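Local coordinates for protein putative xanthine dehydrogenase YAGS fad-binding subunit (Escherichia coli, PDB 5G5G) that probably oxidises aldehydes as the molybdenum-bearing subunit of a periplasmic aldehyde oxidase, binding a pterin cytosine dinucleotide and a dioxothiomolybdenum centre, at residues A178-P183 / I365-E370; I302-W307 / Q321-L326. One frame throughout, in Å; residues are numbered along the deposited sequence.

In the fold
Both contacts rest on one mixed five-stranded sheet within the molybdopterin-binding region, with centres about 12 Å apart; interaction 2 is nested in the chain loop closed by interaction 1. Interaction 1 lies at an edge strand of the sheet within this chain and is partly buried, a tyrosine-carboxylate bond whose acid also meets an arginine. Interaction 2 is fully buried over the more central strand 299-310 and relies on neutral amide and hydroxyl groups around a histidine. Gln287 of the intervening strand 285-293 relates them: its backbone pairs with Tyr180 and its side chain with His304. Helix 354-372 is also common, supplying Glu367 to interaction 1 and touching Gln322 and Ser323 of interaction 2.

Interaction 1: residues A178-P183 / I365-E370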
loop_
_atom_site.group_PDB
_atom_site.type_symbol
_atom_site.label_atom_id
_atom_site.label_comp_id
_atom_site.label_asym_id
_atom_site.label_seq_id
_atom_site.Cartn_x
_atom_site.Cartn_y
_atom_site.Cartn_z
ATOM N N ALA C 178 -13.799 -25.851 12.721
ATOM C CA ALA C 178 -12.556 -25.103 12.776
ATOM C C ALA C 178 -12.861 -23.649 12.910
ATOM O O ALA C 178 -13.940 -23.217 12.491
ATOM C CB ALA C 178 -11.699 -25.316 11.530
ATOM N N THR C 179 -11.919 -22.920 13.507
ATOM C CA THR C 179 -12.046 -21.485 13.734
ATOM C C THR C 179 -10.904 -20.811 13.025
ATOM O O THR C 179 -9.779 -21.296 13.057
ATOM C CB THR C 179 -12.052 -21.168 15.262
ATOM O OG1 THR C 179 -13.181 -21.830 15.863
ATOM C CG2 THR C 179 -12.116 -19.680 15.591
ATOM N N TYR C 180 -11.204 -19.660 12.437
ATOM C CA TYR C 180 -10.258 -18.882 11.632
ATOM C C TYR C 180 -10.357 -17.397 12.029
ATOM O O TYR C 180 -11.389 -16.906 12.471
ATOM C CB TYR C 180 -10.521 -19.006 10.125
ATOM C CG TYR C 180 -10.640 -20.424 9.648
ATOM C CD1 TYR C 180 -11.847 -21.133 9.789
ATOM C CD2 TYR C 180 -9.566 -21.082 9.086
ATOM C CE1 TYR C 180 -11.924 -22.444 9.373
ATOM C CE2 TYR C 180 -9.652 -22.398 8.671
ATOM C CZ TYR C 180 -10.839 -23.071 8.804
ATOM O OH TYR C 180 -10.929 -24.406 8.476
ATOM N N THR C 181 -9.233 -16.714 11.921
ATOM C CA THR C 181 -9.213 -15.262 12.128
ATOM C C THR C 181 -8.529 -14.543 10.988
ATOM O O THR C 181 -7.556 -15.054 10.399
ATOM C CB THR C 181 -8.575 -14.821 13.471
ATOM O OG1 THR C 181 -7.183 -15.177 13.501
ATOM C CG2 THR C 181 -9.249 -15.487 14.620
ATOM N N THR C 182 -9.029 -13.338 10.756
ATOM C CA THR C 182 -8.400 -12.331 9.870
ATOM C C THR C 182 -8.254 -11.034 10.654
ATOM O O THR C 182 -9.107 -10.695 11.458
ATOM C CB THR C 182 -9.187 -12.062 8.629
ATOM O OG1 THR C 182 -10.463 -11.477 8.947
ATOM C CG2 THR C 182 -9.438 -13.358 7.885
ATOM N N PRO C 183 -7.152 -10.326 10.424
ATOM C CA PRO C 183 -6.880 -9.129 11.174
ATOM C C PRO C 183 -7.556 -7.904 10.559
ATOM O O PRO C 183 -8.064 -7.939 9.408
ATOM C CB PRO C 183 -5.323 -8.997 11.022
ATOM C CG PRO C 183 -5.070 -9.489 9.662
ATOM C CD PRO C 183 -6.080 -10.606 9.456
ATOM N N ILE C 365 -12.808 -25.807 3.288
ATOM C CA ILE C 365 -13.127 -26.726 2.210
ATOM C C ILE C 365 -11.900 -27.600 1.888
ATOM O O ILE C 365 -12.045 -28.799 1.653
ATOM C CB ILE C 365 -13.601 -25.922 0.962
ATOM C CG1 ILE C 365 -15.010 -25.289 1.188
ATOM C CG2 ILE C 365 -13.632 -26.772 -0.319
ATOM C CD1 ILE C 365 -16.150 -26.243 1.388
ATOM N N ASP C 366 -10.711 -27.010 1.858
ATOM C CA ASP C 366 -9.471 -27.769 1.666
ATOM C C ASP C 366 -9.337 -28.813 2.775
ATOM O O ASP C 366 -8.969 -29.961 2.498
ATOM C CB ASP C 366 -8.257 -26.856 1.627
ATOM C CG ASP C 366 -7.060 -27.508 0.945
ATOM O OD1 ASP C 366 -7.151 -27.828 -0.253
ATOM O OD2 ASP C 366 -6.022 -27.666 1.608
ATOM N N GLU C 367 -9.635 -28.436 4.022
ATOM C CA GLU C 367 -9.585 -29.403 5.150
ATOM C C GLU C 367 -10.585 -30.543 5.001
ATOM O O GLU C 367 -10.250 -31.706 5.244
ATOM C CB GLU C 367 -9.769 -28.727 6.511
ATOM C CG GLU C 367 -8.690 -27.662 6.823
ATOM C CD GLU C 367 -8.694 -27.194 8.262
ATOM O OE1 GLU C 367 -8.644 -28.097 9.115
ATOM O OE2 GLU C 367 -8.749 -25.966 8.501
ATOM N N LEU C 368 -11.819 -30.199 4.591
ATOM C CA LEU C 368 -12.833 -31.211 4.432
ATOM C C LEU C 368 -12.522 -32.153 3.279
ATOM O O LEU C 368 -12.668 -33.348 3.416
ATOM C CB LEU C 368 -14.218 -30.577 4.300
ATOM C CG LEU C 368 -15.399 -31.544 4.250
ATOM C CD1 LEU C 368 -15.529 -32.472 5.461
ATOM C CD2 LEU C 368 -16.672 -30.730 4.051
ATOM N N ALA C 369 -12.031 -31.609 2.159
ATOM C CA ALA C 369 -11.671 -32.423 0.997
ATOM C C ALA C 369 -10.554 -33.428 1.380
ATOM O O ALA C 369 -10.613 -34.608 1.044
ATOM C CB ALA C 369 -11.236 -31.531 -0.166
ATOM N N GLU C 370 -9.588 -32.953 2.143
ATOM C CA GLU C 370 -8.479 -33.773 2.590
ATOM C C GLU C 370 -8.986 -34.902 3.467
ATOM O O GLU C 370 -8.637 -36.043 3.278
ATOM C CB GLU C 370 -7.462 -32.903 3.355
ATOM C CG GLU C 370 -6.331 -33.697 3.964
ATOM C CD GLU C 370 -5.301 -32.839 4.647
ATOM O OE1 GLU C 370 -5.678 -31.850 5.285
ATOM O OE2 GLU C 370 -4.098 -33.171 4.537
#
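This is a helix-on-sheet contact in the molybdopterin-binding region: Tyr180, on strand 174-182, an edge strand of a mixed sheet within this chain, reaches Glu367 on helix 354-372. The two side chains come from opposite directions and meet through a single short hydrogen bond. Tyr180 OH donates to Glu367 OE2 at 2.7 Å, and the oxygen sits at the ring edge, near the ring plane. The hydroxyl, in contrast, comes to the acid from above, 52° out of the carboxylate plane, and ring and carboxylate are turned 75° against each other. Glu367 spans the gap by running out extended beyond CG (chi2 -168°), which carries its carboxylate clear of the helix toward the strand.

Around this bond nonpolar side chains pack against the tyrosine. Ala364, Ile363 and Ala360, three, four and seven residues before Glu367, touch its side chain, as does Leu289 of the next strand. The other carboxylate oxygen, Glu367 OE1, makes a salt bridge with Arg715, which also touches Tyr180, so that hydroxyl and guanidinium share one acid and the positive charge would probably help keep it ionised. A phenylalanine in place of Tyr180 could fill much the same volume, but Glu367 OE2 would probably be left without its hydroxyl mate and the carboxylate freer to turn about its link to Arg715. Two residues back along the strand, Ala178 turns its methyl to the same side, and Ala178 CB lies 4.3 Å from Glu367 OE2, a loose approach of a methyl to a carboxylate oxygen.

Interaction 2: residues I302-W307 / Q321-L326; sequences ISHESW and QQSELL
His304 of strand 299-310 meets Ser323 and Gln322 in the loop that carries the chain across to the neighbouring parallel strand 331-340. Hydrogen bonding dominates. His304 ND1 and Ser323 OG are 2.7 Å apart in a nearly straight bond (172°), with the hydroxyl at the ring edge, near its plane; either atom could be the donor. Gln322 NE2 donates to the same Ser323 OG at 3.0 Å, the oxygen lying in the amide plane. Gln322 can reach the residue next to it because its chain folds back at chi2 (-76°). Its NE2 also bonds to Ala319 O, so NE2 donates twice, to Ser323 OG and to Ala319 O.

Van der Waals contacts fill in around these bonds. The imidazole and amide planes are 33° apart, and His304 CE1 lies 3.5 Å from Gln322 NE2 in an oblique approach. Ser323 CB sits in the ring plane, 3.6 Å from His304 ND1. Two residues earlier on the strand, Ile302 CD1 comes within 4.1 Å of Ser323 O, a carbonyl that takes a hydrogen bond from Arg332.

Backbone bonds close the loop locally: Gln322 O accepts from both Leu325 N and Leu326 N.

With His304 NE2 bonded to Gln287 OE1, both ring nitrogens are engaged, which probably fixes the rotation of the imidazole. In this buried setting the serine hydroxyl is gripped by two nitrogens, so histidine, serine and glutamine form one polar network that ties the loop to the sheet.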
loop_
_atom_site.group_PDB
_atom_site.type_symbol
_atom_site.label_atom_id
_atom_site.label_comp_id
_atom_site.label_asym_id
_atom_site.label_seq_id
_atom_site.Cartn_x
_atom_site.Cartn_y
_atom_site.Cartn_z
ATOM N N ILE C 302 -23.770 -27.217 6.440
ATOM C CA ILE C 302 -22.808 -26.121 6.434
ATOM C C ILE C 302 -23.284 -25.045 7.393
ATOM O O ILE C 302 -24.422 -24.585 7.337
ATOM C CB ILE C 302 -22.530 -25.548 5.016
ATOM C CG1 ILE C 302 -21.506 -24.403 5.102
ATOM C CG2 ILE C 302 -23.822 -25.091 4.292
ATOM C CD1 ILE C 302 -20.904 -24.128 3.737
ATOM N N SER C 303 -22.423 -24.700 8.333
ATOM C CA SER C 303 -22.668 -23.669 9.319
ATOM C C SER C 303 -21.480 -22.702 9.274
ATOM O O SER C 303 -20.288 -23.121 9.288
ATOM C CB SER C 303 -22.815 -24.235 10.718
ATOM O OG SER C 303 -22.844 -23.199 11.738
ATOM N N HIS C 304 -21.779 -21.403 9.182
ATOM C CA HIS C 304 -20.708 -20.396 9.181
ATOM C C HIS C 304 -21.186 -19.238 10.060
ATOM O O HIS C 304 -22.239 -18.629 9.794
ATOM C CB HIS C 304 -20.435 -19.941 7.771
ATOM C CG HIS C 304 -19.206 -19.103 7.600
ATOM N ND1 HIS C 304 -18.719 -18.796 6.351
ATOM C CD2 HIS C 304 -18.383 -18.505 8.488
ATOM C CE1 HIS C 304 -17.630 -18.057 6.481
ATOM N NE2 HIS C 304 -17.419 -17.846 7.768
ATOM N N GLU C 305 -20.462 -18.995 11.144
ATOM C CA GLU C 305 -20.744 -17.820 11.994
ATOM C C GLU C 305 -19.503 -16.940 11.985
ATOM O O GLU C 305 -18.394 -17.445 11.947
ATOM C CB GLU C 305 -21.131 -18.228 13.397
ATOM C CG GLU C 305 -22.430 -18.995 13.445
ATOM C CD GLU C 305 -22.920 -19.304 14.834
ATOM O OE1 GLU C 305 -22.114 -19.369 15.777
ATOM O OE2 GLU C 305 -24.154 -19.471 14.984
ATOM N N SER C 306 -19.704 -15.638 11.964
ATOM C CA SER C 306 -18.606 -14.685 12.000
ATOM C C SER C 306 -18.848 -13.567 12.985
ATOM O O SER C 306 -19.968 -13.026 13.076
ATOM C CB SER C 306 -18.392 -14.101 10.610
ATOM O OG SER C 306 -17.203 -13.314 10.586
ATOM N N TRP C 307 -17.812 -13.275 13.750
ATOM C CA TRP C 307 -17.786 -12.148 14.687
ATOM C C TRP C 307 -16.870 -11.062 14.119
ATOM O O TRP C 307 -15.783 -11.342 13.630
ATOM C CB TRP C 307 -17.214 -12.605 16.027
ATOM C CG TRP C 307 -18.159 -13.305 16.912
ATOM C CD1 TRP C 307 -18.787 -12.798 17.990
ATOM C CD2 TRP C 307 -18.539 -14.697 16.835
ATOM N NE1 TRP C 307 -19.601 -13.784 18.570
ATOM C CE2 TRP C 307 -19.430 -14.950 17.883
ATOM C CE3 TRP C 307 -18.229 -15.734 15.945
ATOM C CZ2 TRP C 307 -20.039 -16.238 18.075
ATOM C CZ3 TRP C 307 -18.831 -16.987 16.114
ATOM C CH2 TRP C 307 -19.720 -17.217 17.152
ATOM N N GLN C 321 -21.920 -14.398 3.974
ATOM C CA GLN C 321 -22.838 -14.394 2.825
ATOM C C GLN C 321 -22.465 -15.379 1.747
ATOM O O GLN C 321 -23.360 -16.064 1.231
ATOM C CB GLN C 321 -23.026 -13.003 2.177
ATOM C CG GLN C 321 -23.730 -13.094 0.792
ATOM C CD GLN C 321 -23.932 -11.742 0.104
ATOM O OE1 GLN C 321 -25.054 -11.215 0.051
ATOM N NE2 GLN C 321 -22.843 -11.185 -0.433
ATOM N N GLN C 322 -21.186 -15.486 1.374
ATOM C CA GLN C 322 -20.818 -16.388 0.299
ATOM C C GLN C 322 -21.148 -17.815 0.629
ATOM O O GLN C 322 -21.427 -18.616 -0.278
ATOM C CB GLN C 322 -19.336 -16.355 -0.086
ATOM C CG GLN C 322 -18.375 -17.044 0.854
ATOM C CD GLN C 322 -18.128 -16.232 2.108
ATOM O OE1 GLN C 322 -17.640 -15.102 2.010
ATOM N NE2 GLN C 322 -18.398 -16.808 3.274
ATOM N N SER C 323 -21.153 -18.129 1.907
ATOM C CA SER C 323 -21.433 -19.498 2.318
ATOM C C SER C 323 -22.893 -19.889 2.101
ATOM O O SER C 323 -23.241 -21.093 2.219
ATOM C CB SER C 323 -21.022 -19.704 3.779
ATOM O OG SER C 323 -19.642 -19.465 3.905
ATOM N N GLU C 324 -23.749 -18.898 1.856
ATOM C CA GLU C 324 -25.141 -19.135 1.564
ATOM C C GLU C 324 -25.349 -19.556 0.129
ATOM O O GLU C 324 -26.427 -20.075 -0.193
ATOM C CB GLU C 324 -26.010 -17.891 1.833
ATOM C CG GLU C 324 -25.906 -17.485 3.322
ATOM C CD GLU C 324 -26.471 -16.123 3.698
ATOM O OE1 GLU C 324 -26.963 -15.374 2.809
ATOM O OE2 GLU C 324 -26.372 -15.781 4.909
ATOM N N LEU C 325 -24.378 -19.324 -0.733
ATOM C CA LEU C 325 -24.569 -19.487 -2.203
ATOM C C LEU C 325 -23.510 -20.329 -2.901
ATOM O O LEU C 325 -23.756 -20.844 -4.005
ATOM C CB LEU C 325 -24.557 -18.088 -2.883
ATOM C CG LEU C 325 -25.788 -17.267 -2.595
ATOM C CD1 LEU C 325 -25.604 -15.809 -3.033
ATOM C CD2 LEU C 325 -27.031 -17.844 -3.227
ATOM N N LEU C 326 -22.327 -20.455 -2.321
ATOM C CA LEU C 326 -21.238 -21.031 -3.079
ATOM C C LEU C 326 -21.356 -22.547 -3.244
ATOM O O LEU C 326 -21.178 -23.013 -4.348
ATOM C CB LEU C 326 -19.876 -20.638 -2.491
ATOM C CG LEU C 326 -18.601 -20.975 -3.314
ATOM C CD1 LEU C 326 -18.698 -20.530 -4.762
ATOM C CD2 LEU C 326 -17.380 -20.320 -2.678
#